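Local coordinates for protein particle-associated glycoside hydrolase (Acinetobacter phage Fri1, PDB 6C72) that probably degrades the capsular polysaccharide of its Acinetobacter baumannii host as a tailspike glycosidase during virus entry, and binds zinc, at residues A[218-223]-A[243-248]; A[222-227]-A[252-257]; A[274-279]-A[308-313]; A[302-307]-A[335-340]; A[361-366]-A[391-396]. One frame throughout, in Å; residues are numbered along the deposited sequence.

Contact 1. Residues A[218-223]-A[243-248]; sequences CGFGIK and GLYIRG
Phe-220 and Tyr-245 meet obliquely, their ring centroids 4.3 Å apart and planes at 31°. CZ of Phe-220 lies over the centre of the tyrosine ring, while CD2 of Tyr-245 comes over the rim of the phenylalanine face; Phe-220 CE1 approaches Tyr-245 CG to 3.3 Å. Lys-223 runs alongside Tyr-245 and points the same way, its CG 4.0 Å from CD2 of Tyr-245. Fully extended from chi1 (176°) onward, the lysine chain carries its amine past the ring to Asn-164 of the second subunit, so the methylenes pack while the charge stays at the interface. On the opposite face of the sheet Ile-222 and Leu-244 meet through CB and CD1, 4.0 Å apart, as suits a buried apolar interior. Between the strands, Ile-222 N donates to Gly-243 O at 2.8 Å and Tyr-245 N to Ile-222 O at 2.8 Å. Gly-221, lacking a CB, lets Gly-243 O come to 3.2 Å from its CA at the corner. These parallel strands belong to successive coils of a beta-helix: strand 188-192 flanks 220-224, and strand 272-275 pairs with 244-247 on its other side.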
# COMPACT_ATOMS: atom_id res chain seq x y z
N CYS A 218 25.57 25.15 -11.92
CA CYS A 218 24.70 24.51 -12.89
C CYS A 218 23.27 24.47 -12.38
O CYS A 218 23.02 24.23 -11.20
CB CYS A 218 25.21 23.11 -13.19
SG CYS A 218 24.24 22.32 -14.45
N GLY A 219 22.32 24.71 -13.29
CA GLY A 219 20.92 24.74 -12.92
C GLY A 219 20.40 23.46 -12.31
O GLY A 219 19.93 23.46 -11.17
N PHE A 220 20.48 22.36 -13.05
CA PHE A 220 19.91 21.09 -12.63
C PHE A 220 20.97 20.01 -12.62
O PHE A 220 21.88 19.99 -13.47
CB PHE A 220 18.79 20.64 -13.57
CG PHE A 220 17.66 21.63 -13.72
CD1 PHE A 220 16.83 21.94 -12.64
CD2 PHE A 220 17.43 22.25 -14.95
CE1 PHE A 220 15.79 22.85 -12.78
CE2 PHE A 220 16.39 23.15 -15.11
CZ PHE A 220 15.56 23.45 -14.02
N GLY A 221 20.84 19.09 -11.67
CA GLY A 221 21.56 17.83 -11.76
C GLY A 221 20.90 16.93 -12.78
O GLY A 221 21.39 16.79 -13.90
N ILE A 222 19.77 16.33 -12.41
CA ILE A 222 18.98 15.49 -13.30
C ILE A 222 17.72 16.26 -13.66
O ILE A 222 16.96 16.66 -12.76
CB ILE A 222 18.62 14.14 -12.67
CG1 ILE A 222 19.86 13.44 -12.10
CG2 ILE A 222 17.92 13.24 -13.70
CD1 ILE A 222 19.55 12.22 -11.27
N LYS A 223 17.54 16.52 -14.95
CA LYS A 223 16.31 17.09 -15.49
C LYS A 223 15.64 16.01 -16.33
O LYS A 223 16.21 15.54 -17.31
CB LYS A 223 16.59 18.33 -16.33
CG LYS A 223 15.36 18.90 -17.00
CD LYS A 223 15.61 20.19 -17.80
CE LYS A 223 14.27 20.63 -18.43
NZ LYS A 223 14.33 21.82 -19.34
N GLY A 243 18.69 19.73 -7.55
CA GLY A 243 19.43 18.52 -7.87
C GLY A 243 18.67 17.61 -8.81
O GLY A 243 19.26 16.96 -9.68
N LEU A 244 17.34 17.55 -8.66
CA LEU A 244 16.46 16.74 -9.49
C LEU A 244 15.26 17.59 -9.89
O LEU A 244 14.68 18.28 -9.04
CB LEU A 244 16.00 15.49 -8.74
CG LEU A 244 14.85 14.67 -9.33
CD1 LEU A 244 15.22 14.01 -10.65
CD2 LEU A 244 14.32 13.64 -8.32
N TYR A 245 14.90 17.55 -11.17
CA TYR A 245 13.81 18.35 -11.72
C TYR A 245 13.10 17.52 -12.77
O TYR A 245 13.72 17.07 -13.74
CB TYR A 245 14.36 19.65 -12.31
CG TYR A 245 13.33 20.61 -12.88
CD1 TYR A 245 12.77 21.60 -12.09
CD2 TYR A 245 12.95 20.56 -14.22
CE1 TYR A 245 11.85 22.50 -12.59
CE2 TYR A 245 12.03 21.45 -14.74
CZ TYR A 245 11.48 22.42 -13.92
OH TYR A 245 10.57 23.32 -14.43
N ILE A 246 11.80 17.29 -12.58
CA ILE A 246 11.06 16.39 -13.46
C ILE A 246 9.92 17.17 -14.10
O ILE A 246 8.96 17.56 -13.42
CB ILE A 246 10.53 15.18 -12.70
CG1 ILE A 246 11.68 14.53 -11.89
CG2 ILE A 246 9.86 14.23 -13.68
CD1 ILE A 246 11.32 13.20 -11.26
N ARG A 247 9.99 17.35 -15.41
CA ARG A 247 8.94 18.07 -16.12
C ARG A 247 8.81 17.47 -17.52
O ARG A 247 9.68 17.70 -18.37
CB ARG A 247 9.25 19.56 -16.19
CG ARG A 247 8.13 20.37 -16.77
CD ARG A 247 8.47 21.81 -17.01
NE ARG A 247 7.25 22.51 -17.35
CZ ARG A 247 7.18 23.69 -17.95
NH1 ARG A 247 8.30 24.31 -18.30
NH2 ARG A 247 5.99 24.23 -18.22
N GLY A 248 7.73 16.74 -17.76
CA GLY A 248 7.47 16.20 -19.08
C GLY A 248 6.83 17.23 -20.00
O GLY A 248 6.76 18.43 -19.70

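Contact 2. Residues A[222-227]-A[252-257]; sequences IKIIGD and VSCSNH
Ile-224, the last residue of its strand, turns CG2 to the imidazole of His-257, 3.6 Å from NE2, the two side chains running antiparallel, flank to flank. A branched apolar residue fits here because it also packs on Leu-244 and Ile-246 inside the coil. Ile-225 instead points its CB away, packs on Leu-191 of its own chain and on Ile-163 of the second subunit, and joins the contact through its backbone: a water lies 2.9 Å from Ile-225 O and also within bonding distance of Val-252 O, bridging the two carbonyls. Gly-226 follows with a carbonyl that points into the other segment. Its O lies near the plane of the His-257 ring, at the edge and 3.2 Å from CE1, and takes a CA-H...O contact from Cys-254 CA at 3.4 Å. This is a corner of the parallel beta-helix, where the chain leaves strand 220-224 and meets the turn of the next coil that leads into strand 255-260; the touching parts run 108° apart. Asp-227 reaches across with its carboxylate. With CG trans to the backbone N (chi1 -171°), its OD1 is gripped twice by Ser-255: OG donates nearly head-on at 2.8 Å, and the backbone N of Ser-255 adds a weak bond at 3.0 Å. Ser-255 can give both bonds because OG, at chi1 69°, stands on the same side as its own N-H. CB of Ser-253 presses on the same oxygen, 3.2 Å from Asp-227 OD1. His-257 is held at ND1 by the backbone N of Phe-229, while Asn-256 bonds Glu-260 of the second subunit.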
# COMPACT_ATOMS: atom_id res chain seq x y z
N ILE A 222 19.77 16.33 -12.41
CA ILE A 222 18.98 15.49 -13.30
C ILE A 222 17.72 16.26 -13.66
O ILE A 222 16.96 16.66 -12.76
CB ILE A 222 18.62 14.14 -12.67
CG1 ILE A 222 19.86 13.44 -12.10
CG2 ILE A 222 17.92 13.24 -13.70
CD1 ILE A 222 19.55 12.22 -11.27
N LYS A 223 17.54 16.52 -14.95
CA LYS A 223 16.31 17.09 -15.49
C LYS A 223 15.64 16.01 -16.33
O LYS A 223 16.21 15.54 -17.31
CB LYS A 223 16.59 18.33 -16.33
CG LYS A 223 15.36 18.90 -17.00
CD LYS A 223 15.61 20.19 -17.80
CE LYS A 223 14.27 20.63 -18.43
NZ LYS A 223 14.33 21.82 -19.34
N ILE A 224 14.43 15.61 -15.93
CA ILE A 224 13.74 14.48 -16.54
C ILE A 224 12.55 14.99 -17.33
O ILE A 224 11.63 15.60 -16.77
CB ILE A 224 13.30 13.45 -15.49
CG1 ILE A 224 14.52 12.89 -14.75
CG2 ILE A 224 12.54 12.33 -16.16
CD1 ILE A 224 14.14 11.91 -13.61
N ILE A 225 12.58 14.76 -18.64
CA ILE A 225 11.41 14.91 -19.50
C ILE A 225 10.90 13.57 -19.99
O ILE A 225 9.70 13.45 -20.28
CB ILE A 225 11.71 15.83 -20.71
CG1 ILE A 225 12.56 17.03 -20.30
CG2 ILE A 225 10.42 16.30 -21.41
CD1 ILE A 225 12.96 17.88 -21.49
N GLY A 226 11.75 12.55 -20.06
CA GLY A 226 11.38 11.24 -20.56
C GLY A 226 10.66 10.40 -19.53
O GLY A 226 10.12 10.89 -18.54
N ASP A 227 10.68 9.09 -19.78
CA ASP A 227 9.79 8.13 -19.13
C ASP A 227 10.60 6.99 -18.54
O ASP A 227 11.63 6.58 -19.09
CB ASP A 227 8.78 7.59 -20.15
CG ASP A 227 7.70 6.77 -19.52
OD1 ASP A 227 6.86 7.32 -18.76
OD2 ASP A 227 7.72 5.54 -19.77
N VAL A 252 3.38 13.17 -24.23
CA VAL A 252 4.45 12.20 -24.08
C VAL A 252 4.57 11.81 -22.61
O VAL A 252 4.47 12.66 -21.72
CB VAL A 252 5.80 12.74 -24.61
CG1 VAL A 252 6.89 11.69 -24.44
CG2 VAL A 252 5.65 13.14 -26.06
N SER A 253 4.76 10.52 -22.35
CA SER A 253 4.81 10.05 -20.97
C SER A 253 6.02 10.59 -20.22
O SER A 253 7.13 10.68 -20.76
CB SER A 253 4.82 8.52 -20.94
OG SER A 253 3.52 8.01 -21.12
N CYS A 254 5.79 11.01 -18.98
CA CYS A 254 6.83 11.33 -18.00
C CYS A 254 6.41 10.66 -16.69
O CYS A 254 5.82 11.28 -15.81
CB CYS A 254 7.01 12.83 -17.85
SG CYS A 254 8.41 13.30 -16.80
N SER A 255 6.68 9.36 -16.58
CA SER A 255 6.08 8.59 -15.50
C SER A 255 6.94 7.39 -15.14
O SER A 255 7.91 7.07 -15.83
CB SER A 255 4.67 8.12 -15.88
OG SER A 255 4.73 7.14 -16.91
N ASN A 256 6.53 6.71 -14.08
CA ASN A 256 7.18 5.48 -13.64
C ASN A 256 8.63 5.73 -13.23
O ASN A 256 9.54 4.98 -13.59
CB ASN A 256 7.07 4.39 -14.72
CG ASN A 256 7.49 3.03 -14.22
OD1 ASN A 256 7.31 2.71 -13.05
ND2 ASN A 256 8.06 2.22 -15.11
N HIS A 257 8.87 6.82 -12.51
CA HIS A 257 10.22 7.16 -12.09
C HIS A 257 10.48 6.64 -10.69
O HIS A 257 9.65 6.80 -9.79
CB HIS A 257 10.44 8.67 -12.15
CG HIS A 257 10.18 9.25 -13.51
ND1 HIS A 257 10.73 8.72 -14.66
CD2 HIS A 257 9.47 10.33 -13.89
CE1 HIS A 257 10.35 9.44 -15.69
NE2 HIS A 257 9.59 10.43 -15.26
O HOH W 1 7.08 14.10 -21.46

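Contact 3. Residues A[274-279]-A[308-313]; sequences LVYCHD and TTDTVY. With ZN (zinc ion), chain H.
His-278 holds a zinc ion on NE2, at 2.0 Å, while its own CB sits over the centre of the Tyr-313 ring, 3.5 Å from the ring centroid. Both side chains take the crowded position between backbone N and carbonyl carbon (chi1 67° and 52°), which sends them the same way from neighbouring strands; the rings are nearly parallel, 2° apart, but barely overlap, with the tyrosine OH over the rim of the imidazole. Four waters also bind the metal. Farther back, the Tyr-276 ring receives Asp-310 CA over one face, 4.0 Å from its centroid, with Thr-309 O above the same face; its hydroxyl bonds Asp-250. Val-312 pushes CG2 to 3.4 Å from the carbonyl carbon of Val-275, filling the bend at this corner of the beta-helix. The two strands run parallel, with Cys-277 N donating to Thr-311 O at 3.0 Å and Asp-279 N to Tyr-313 O at 3.2 Å. In the imidazole plane, His-278 ND1 donates to Asp-279 OD1 at 2.7 Å, using that oxygen's anti lone pair. Asp-279 is thus a second-shell carboxylate: it fixes the ring's rotation, leaves NE2 for the metal and probably polarises the imidazole into a stronger zinc ligand.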
# COMPACT_ATOMS: atom_id res chain seq x y z
N LEU A 274 9.19 18.30 -8.50
CA LEU A 274 8.32 17.60 -9.42
C LEU A 274 7.38 18.65 -10.01
O LEU A 274 6.64 19.29 -9.27
CB LEU A 274 7.52 16.49 -8.73
CG LEU A 274 8.30 15.48 -7.89
CD1 LEU A 274 7.41 14.31 -7.53
CD2 LEU A 274 9.53 15.00 -8.64
N VAL A 275 7.40 18.79 -11.34
CA VAL A 275 6.69 19.86 -12.02
C VAL A 275 5.62 19.32 -12.96
O VAL A 275 4.51 19.88 -13.04
CB VAL A 275 7.68 20.76 -12.78
CG1 VAL A 275 6.96 21.85 -13.52
CG2 VAL A 275 8.70 21.34 -11.80
N TYR A 276 5.89 18.22 -13.66
CA TYR A 276 4.94 17.66 -14.62
C TYR A 276 5.31 16.19 -14.81
O TYR A 276 6.23 15.88 -15.57
CB TYR A 276 4.99 18.44 -15.93
CG TYR A 276 3.95 18.11 -17.00
CD1 TYR A 276 2.98 17.13 -16.82
CD2 TYR A 276 3.97 18.80 -18.21
CE1 TYR A 276 2.06 16.85 -17.81
CE2 TYR A 276 3.06 18.53 -19.22
CZ TYR A 276 2.11 17.56 -19.02
OH TYR A 276 1.20 17.31 -20.04
N CYS A 277 4.61 15.31 -14.09
CA CYS A 277 4.94 13.88 -14.07
C CYS A 277 3.90 13.17 -13.22
O CYS A 277 3.15 13.79 -12.47
CB CYS A 277 6.34 13.63 -13.51
SG CYS A 277 6.64 14.36 -11.86
N HIS A 278 3.86 11.85 -13.35
CA HIS A 278 3.03 11.06 -12.45
C HIS A 278 3.69 9.72 -12.18
O HIS A 278 4.61 9.30 -12.89
CB HIS A 278 1.58 10.90 -12.97
CG HIS A 278 1.44 10.08 -14.21
ND1 HIS A 278 1.15 8.73 -14.19
CD2 HIS A 278 1.49 10.42 -15.52
CE1 HIS A 278 1.06 8.27 -15.42
NE2 HIS A 278 1.26 9.28 -16.25
N ASP A 279 3.24 9.08 -11.10
CA ASP A 279 3.70 7.76 -10.65
C ASP A 279 5.22 7.77 -10.40
O ASP A 279 6.00 7.12 -11.10
CB ASP A 279 3.27 6.67 -11.63
CG ASP A 279 1.80 6.31 -11.47
OD1 ASP A 279 0.92 6.95 -12.11
OD2 ASP A 279 1.52 5.39 -10.69
N THR A 308 -0.08 26.59 -17.05
CA THR A 308 0.43 25.62 -18.01
C THR A 308 -0.35 24.33 -17.85
O THR A 308 -1.21 24.19 -16.98
CB THR A 308 1.92 25.32 -17.84
OG1 THR A 308 2.11 24.53 -16.66
CG2 THR A 308 2.72 26.60 -17.73
N THR A 309 -0.03 23.36 -18.70
CA THR A 309 -0.58 22.02 -18.60
C THR A 309 0.18 21.15 -17.61
O THR A 309 -0.09 19.95 -17.55
CB THR A 309 -0.55 21.33 -19.97
OG1 THR A 309 0.79 21.36 -20.47
CG2 THR A 309 -1.54 22.00 -20.94
N ASP A 310 1.12 21.73 -16.86
CA ASP A 310 1.83 20.97 -15.83
C ASP A 310 0.85 20.32 -14.86
O ASP A 310 -0.12 20.94 -14.41
CB ASP A 310 2.77 21.88 -15.05
CG ASP A 310 3.98 22.31 -15.83
OD1 ASP A 310 4.23 21.79 -16.94
OD2 ASP A 310 4.67 23.22 -15.32
N THR A 311 1.13 19.06 -14.51
CA THR A 311 0.35 18.40 -13.49
C THR A 311 1.23 17.33 -12.85
O THR A 311 2.09 16.74 -13.52
CB THR A 311 -0.95 17.79 -14.06
OG1 THR A 311 -1.73 17.27 -12.98
CG2 THR A 311 -0.66 16.68 -15.05
N VAL A 312 1.05 17.11 -11.54
CA VAL A 312 1.79 16.10 -10.80
C VAL A 312 0.82 15.32 -9.93
O VAL A 312 0.01 15.91 -9.21
CB VAL A 312 2.90 16.70 -9.92
CG1 VAL A 312 3.55 15.59 -9.11
CG2 VAL A 312 3.93 17.38 -10.79
N TYR A 313 0.90 14.00 -10.00
CA TYR A 313 0.03 13.17 -9.20
C TYR A 313 0.65 11.78 -9.09
O TYR A 313 1.54 11.43 -9.85
CB TYR A 313 -1.40 13.11 -9.78
CG TYR A 313 -1.49 12.73 -11.24
CD1 TYR A 313 -1.27 13.67 -12.24
CD2 TYR A 313 -1.80 11.43 -11.62
CE1 TYR A 313 -1.35 13.33 -13.57
CE2 TYR A 313 -1.89 11.08 -12.96
CZ TYR A 313 -1.66 12.04 -13.93
OH TYR A 313 -1.73 11.70 -15.27
ZN ZN H . 1.31 9.14 -18.29
O HOH W 2 -1.64 18.00 -18.70
O HOH W 3 1.89 11.08 -18.84
O HOH W 4 -0.94 9.01 -18.56
O HOH W 5 0.89 9.16 -20.56
O HOH W 6 2.10 7.04 -18.68

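Contact 4. Residues A[302-307]-A[335-340]; sequences IEPNPA and LVKEQN
Lys-337 ends at Pro-304, its NZ donating to Pro-304 O at 2.8 Å, tilted 22° from the carbonyl plane. The same ammonium gives a second bond to Gln-339 OE1 in its own segment and a third to a water that in turn donates to Glu-303 OE2, so the acidic group is reached through water, with Glu-303 OE2 itself 4.9 Å from Lys-337 NZ. Lysine suits the place because its long chain, swung out from its own backbone by a chi1 of 177°, runs past the proline ring, CB lying 4.0 Å from Pro-304 CD, before the charge meets its acceptors. Gln-339 uses both halves of its amide: while OE1 serves the lysine, NE2 donates to Asn-305 O at 3.0 Å, the acceptor lying in the amide plane although the donor stands well above the plane of the carbonyl. Pro-304 CB packs against the amide, 3.6 Å from Gln-339 NE2. Both segments start at the ends of strands 300-302 and 333-336, on successive coils of the parallel beta-helix, and run on as loops whose directions differ by 46°. Ile-302 N donates to Leu-335 O at 3.0 Å, and Lys-337 N returns a weak bond to Ile-302 O, after which proline, without an N-H, suits the departure from strand pairing. Behind this first shell, Ile-302 packs on Val-312 and Val-348 in the interior. Asn-305 is positioned by Asp-310 OD2, which accepts from its ND2, and its carbonyl also receives the hydroxyl of Thr-308. Gln-339 is steadied from its backbone, where O accepts from Thr-311 OG1.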
# COMPACT_ATOMS: atom_id res chain seq x y z
N ILE A 302 6.65 20.11 -4.99
CA ILE A 302 5.74 19.64 -6.03
C ILE A 302 4.97 20.87 -6.49
O ILE A 302 4.01 21.28 -5.85
CB ILE A 302 4.80 18.54 -5.53
CG1 ILE A 302 5.59 17.32 -5.08
CG2 ILE A 302 3.81 18.19 -6.62
CD1 ILE A 302 4.71 16.22 -4.52
N GLU A 303 5.40 21.47 -7.60
CA GLU A 303 4.80 22.72 -8.06
C GLU A 303 4.69 22.78 -9.57
O GLU A 303 5.59 23.27 -10.26
CB GLU A 303 5.58 23.92 -7.53
CG GLU A 303 4.93 25.24 -7.86
CD GLU A 303 5.56 26.42 -7.14
OE1 GLU A 303 6.72 26.32 -6.68
OE2 GLU A 303 4.90 27.47 -7.03
N PRO A 304 3.57 22.32 -10.13
CA PRO A 304 3.26 22.63 -11.53
C PRO A 304 3.26 24.14 -11.77
O PRO A 304 2.78 24.92 -10.93
CB PRO A 304 1.86 22.04 -11.72
CG PRO A 304 1.78 20.93 -10.72
CD PRO A 304 2.59 21.40 -9.52
N ASN A 305 3.79 24.55 -12.92
CA ASN A 305 3.85 25.96 -13.22
C ASN A 305 2.44 26.51 -13.44
O ASN A 305 1.63 25.88 -14.13
CB ASN A 305 4.71 26.20 -14.46
CG ASN A 305 6.18 25.97 -14.20
OD1 ASN A 305 6.86 26.81 -13.60
ND2 ASN A 305 6.69 24.83 -14.65
N PRO A 306 2.12 27.68 -12.88
CA PRO A 306 0.79 28.27 -13.10
C PRO A 306 0.55 28.49 -14.58
O PRO A 306 1.48 28.72 -15.35
CB PRO A 306 0.85 29.60 -12.35
CG PRO A 306 1.99 29.45 -11.38
CD PRO A 306 2.98 28.53 -12.03
N ALA A 307 -0.71 28.35 -14.97
CA ALA A 307 -1.16 28.66 -16.33
C ALA A 307 -0.43 27.83 -17.38
O ALA A 307 -0.18 28.30 -18.49
CB ALA A 307 -1.02 30.16 -16.63
N LEU A 335 6.24 21.11 -0.34
CA LEU A 335 5.03 21.65 -0.93
C LEU A 335 4.33 20.60 -1.78
O LEU A 335 4.98 19.88 -2.55
CB LEU A 335 5.32 22.88 -1.80
CG LEU A 335 5.98 24.11 -1.21
CD1 LEU A 335 7.49 23.92 -1.18
CD2 LEU A 335 5.60 25.37 -1.98
N VAL A 336 3.01 20.53 -1.66
CA VAL A 336 2.19 19.73 -2.56
C VAL A 336 1.21 20.68 -3.24
O VAL A 336 0.39 21.33 -2.58
CB VAL A 336 1.45 18.62 -1.81
CG1 VAL A 336 0.49 17.89 -2.77
CG2 VAL A 336 2.44 17.66 -1.19
N LYS A 337 1.30 20.79 -4.56
CA LYS A 337 0.39 21.64 -5.33
C LYS A 337 -0.36 20.78 -6.33
O LYS A 337 0.20 20.33 -7.33
CB LYS A 337 1.15 22.76 -6.04
CG LYS A 337 0.23 23.60 -6.90
CD LYS A 337 1.00 24.65 -7.67
CE LYS A 337 0.07 25.45 -8.56
NZ LYS A 337 0.81 26.32 -9.51
N GLU A 338 -1.64 20.55 -6.05
CA GLU A 338 -2.51 19.90 -7.02
C GLU A 338 -2.87 20.91 -8.10
O GLU A 338 -3.25 22.05 -7.80
CB GLU A 338 -3.77 19.36 -6.32
CG GLU A 338 -4.69 18.51 -7.21
CD GLU A 338 -5.56 19.36 -8.11
OE1 GLU A 338 -5.99 20.44 -7.65
OE2 GLU A 338 -5.76 18.99 -9.30
N GLN A 339 -2.73 20.51 -9.36
CA GLN A 339 -3.12 21.38 -10.48
C GLN A 339 -3.51 20.52 -11.67
O GLN A 339 -2.66 19.81 -12.21
CB GLN A 339 -1.99 22.32 -10.88
CG GLN A 339 -2.27 23.10 -12.17
CD GLN A 339 -1.11 24.03 -12.55
OE1 GLN A 339 -0.75 24.94 -11.79
NE2 GLN A 339 -0.52 23.79 -13.71
N ASN A 340 -4.78 20.60 -12.07
CA ASN A 340 -5.25 19.96 -13.30
C ASN A 340 -4.99 18.45 -13.30
O ASN A 340 -4.74 17.85 -14.35
CB ASN A 340 -4.63 20.61 -14.55
CG ASN A 340 -4.97 22.11 -14.68
OD1 ASN A 340 -6.05 22.56 -14.30
ND2 ASN A 340 -4.06 22.88 -15.25
O HOH W 7 2.64 27.62 -8.13

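Contact 5. Residues A[361-366]-A[391-396]; sequences IRNNCA and YVITSG
Tyr-391 lays one face of its ring over the chain at Cys-365 and Ala-366: Cys-365 O stands 3.5 Å from CG of Tyr-391, and Ala-366 CA makes a CH-pi contact 3.8 Å from the ring centroid. At the ring's edge and near its plane come Asn-363 O and Asn-364 OD1, the latter 3.4 Å from CE2 of Tyr-391, where the slightly positive aromatic hydrogens suit oxygen. While Ala-366 offers its CA to the face, its CB touches the hydroxyl, 3.6 Å from OH of Tyr-391. Here the beta-helix coil leaves strand 360-363 and meets the chain entering the weakly bonded strand 392-394, which pairs with 416-418. Asn-363 closes the end of its strand with an Asx turn: its OD1 accepts from Cys-365 N at 3.0 Å. Its ND2 reaches across to Val-392 O with a weak bond of 3.0 Å, the amide thereby held from both ends. On its way the amide passes Ile-393, whose CG1 lies 3.6 Å from ND2 of Asn-363. Water bridges the gap: one molecule joins the side-chain ND2 of Asn-363 to Tyr-391 O, another joins the backbones, accepting from Val-392 N and donating to Cys-365 O.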
# COMPACT_ATOMS: atom_id res chain seq x y z
N ILE A 361 5.20 20.23 6.23
CA ILE A 361 4.40 20.06 5.03
C ILE A 361 3.64 21.34 4.74
O ILE A 361 3.04 21.93 5.66
CB ILE A 361 3.44 18.88 5.17
CG1 ILE A 361 4.22 17.57 5.31
CG2 ILE A 361 2.44 18.84 4.02
CD1 ILE A 361 3.35 16.41 5.68
N ARG A 362 3.65 21.78 3.48
CA ARG A 362 2.89 22.95 3.05
C ARG A 362 1.83 22.55 2.03
O ARG A 362 2.15 22.09 0.93
CB ARG A 362 3.80 24.03 2.46
CG ARG A 362 3.01 25.13 1.73
CD ARG A 362 3.87 26.33 1.38
NE ARG A 362 3.20 27.18 0.40
CZ ARG A 362 3.74 28.24 -0.21
NH1 ARG A 362 4.98 28.60 0.08
NH2 ARG A 362 3.05 28.93 -1.10
N ASN A 363 0.57 22.81 2.37
CA ASN A 363 -0.54 22.63 1.44
C ASN A 363 -0.54 23.80 0.47
O ASN A 363 -0.78 24.95 0.86
CB ASN A 363 -1.85 22.52 2.22
CG ASN A 363 -3.07 22.59 1.32
OD1 ASN A 363 -3.00 22.32 0.12
ND2 ASN A 363 -4.22 22.95 1.91
N ASN A 364 -0.26 23.54 -0.80
CA ASN A 364 -0.29 24.60 -1.80
C ASN A 364 -1.37 24.37 -2.85
O ASN A 364 -1.21 24.76 -4.01
CB ASN A 364 1.08 24.74 -2.46
CG ASN A 364 1.31 26.13 -3.00
OD1 ASN A 364 0.72 27.10 -2.51
ND2 ASN A 364 2.16 26.24 -4.02
N CYS A 365 -2.48 23.75 -2.46
CA CYS A 365 -3.57 23.41 -3.37
C CYS A 365 -4.62 24.52 -3.35
O CYS A 365 -5.33 24.69 -2.35
CB CYS A 365 -4.18 22.06 -2.98
SG CYS A 365 -2.98 20.70 -2.97
N ALA A 366 -4.73 25.26 -4.45
CA ALA A 366 -5.68 26.37 -4.52
C ALA A 366 -7.13 25.89 -4.49
O ALA A 366 -8.00 26.59 -3.97
CB ALA A 366 -5.42 27.20 -5.79
N TYR A 391 -6.23 28.25 1.97
CA TYR A 391 -6.10 26.92 1.38
C TYR A 391 -6.57 25.87 2.37
O TYR A 391 -6.40 26.02 3.59
CB TYR A 391 -4.66 26.66 0.96
CG TYR A 391 -4.26 27.33 -0.32
CD1 TYR A 391 -5.12 28.22 -0.97
CD2 TYR A 391 -3.03 27.09 -0.90
CE1 TYR A 391 -4.76 28.83 -2.16
CE2 TYR A 391 -2.65 27.69 -2.08
CZ TYR A 391 -3.52 28.56 -2.71
OH TYR A 391 -3.11 29.16 -3.87
N VAL A 392 -7.19 24.82 1.86
CA VAL A 392 -7.84 23.83 2.70
C VAL A 392 -7.31 22.46 2.36
O VAL A 392 -7.01 22.17 1.20
CB VAL A 392 -9.38 23.88 2.52
CG1 VAL A 392 -10.08 22.95 3.54
CG2 VAL A 392 -9.89 25.30 2.65
N ILE A 393 -7.17 21.61 3.37
CA ILE A 393 -7.00 20.18 3.16
C ILE A 393 -8.40 19.58 3.23
O ILE A 393 -8.97 19.44 4.31
CB ILE A 393 -6.07 19.54 4.19
CG1 ILE A 393 -4.73 20.27 4.21
CG2 ILE A 393 -5.88 18.06 3.88
CD1 ILE A 393 -3.76 19.75 5.28
N THR A 394 -8.93 19.21 2.07
CA THR A 394 -10.31 18.81 1.95
C THR A 394 -10.58 17.50 2.66
O THR A 394 -11.59 17.35 3.35
CB THR A 394 -10.66 18.70 0.48
OG1 THR A 394 -10.49 19.99 -0.11
CG2 THR A 394 -12.09 18.26 0.29
N SER A 395 -9.69 16.53 2.50
CA SER A 395 -9.89 15.23 3.12
C SER A 395 -8.55 14.54 3.26
O SER A 395 -7.56 14.91 2.62
CB SER A 395 -10.84 14.35 2.30
OG SER A 395 -10.31 14.14 1.02
N GLY A 396 -8.55 13.50 4.07
CA GLY A 396 -7.38 12.66 4.19
C GLY A 396 -7.31 11.97 5.53
O GLY A 396 -8.23 12.03 6.34
O HOH W 8 -4.55 24.27 4.54
O HOH W 9 -1.31 26.99 -5.66
O HOH W 10 -7.51 24.92 -0.80

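The five contacts lie on neighbouring coils of the beta-helix. Contacts 1 and 2 share Ile-222 and Lys-223, and Tyr-245 O probably accepts from Ile-224 N at 2.7 Å. Contact 3 meets contact 1 where Ile-246 O lies 2.9 Å from Val-275 N, and contact 2 through Cys-254 O and His-278 N; Ser-253 of contact 2 is about 4 Å, side chain to metal, from the zinc ion held by His-278 of contact 3. Contacts 3 and 4 interlock, centres about 7 Å apart, with Val-275 CG1 3.2 Å from Asn-305 ND2. Contact 5 joins contact 4 through Val-336, about 26 Å, centre to centre, from contact 1. Contacts 1 to 3 touch the second subunit; no other protein chain touches contacts 4 and 5.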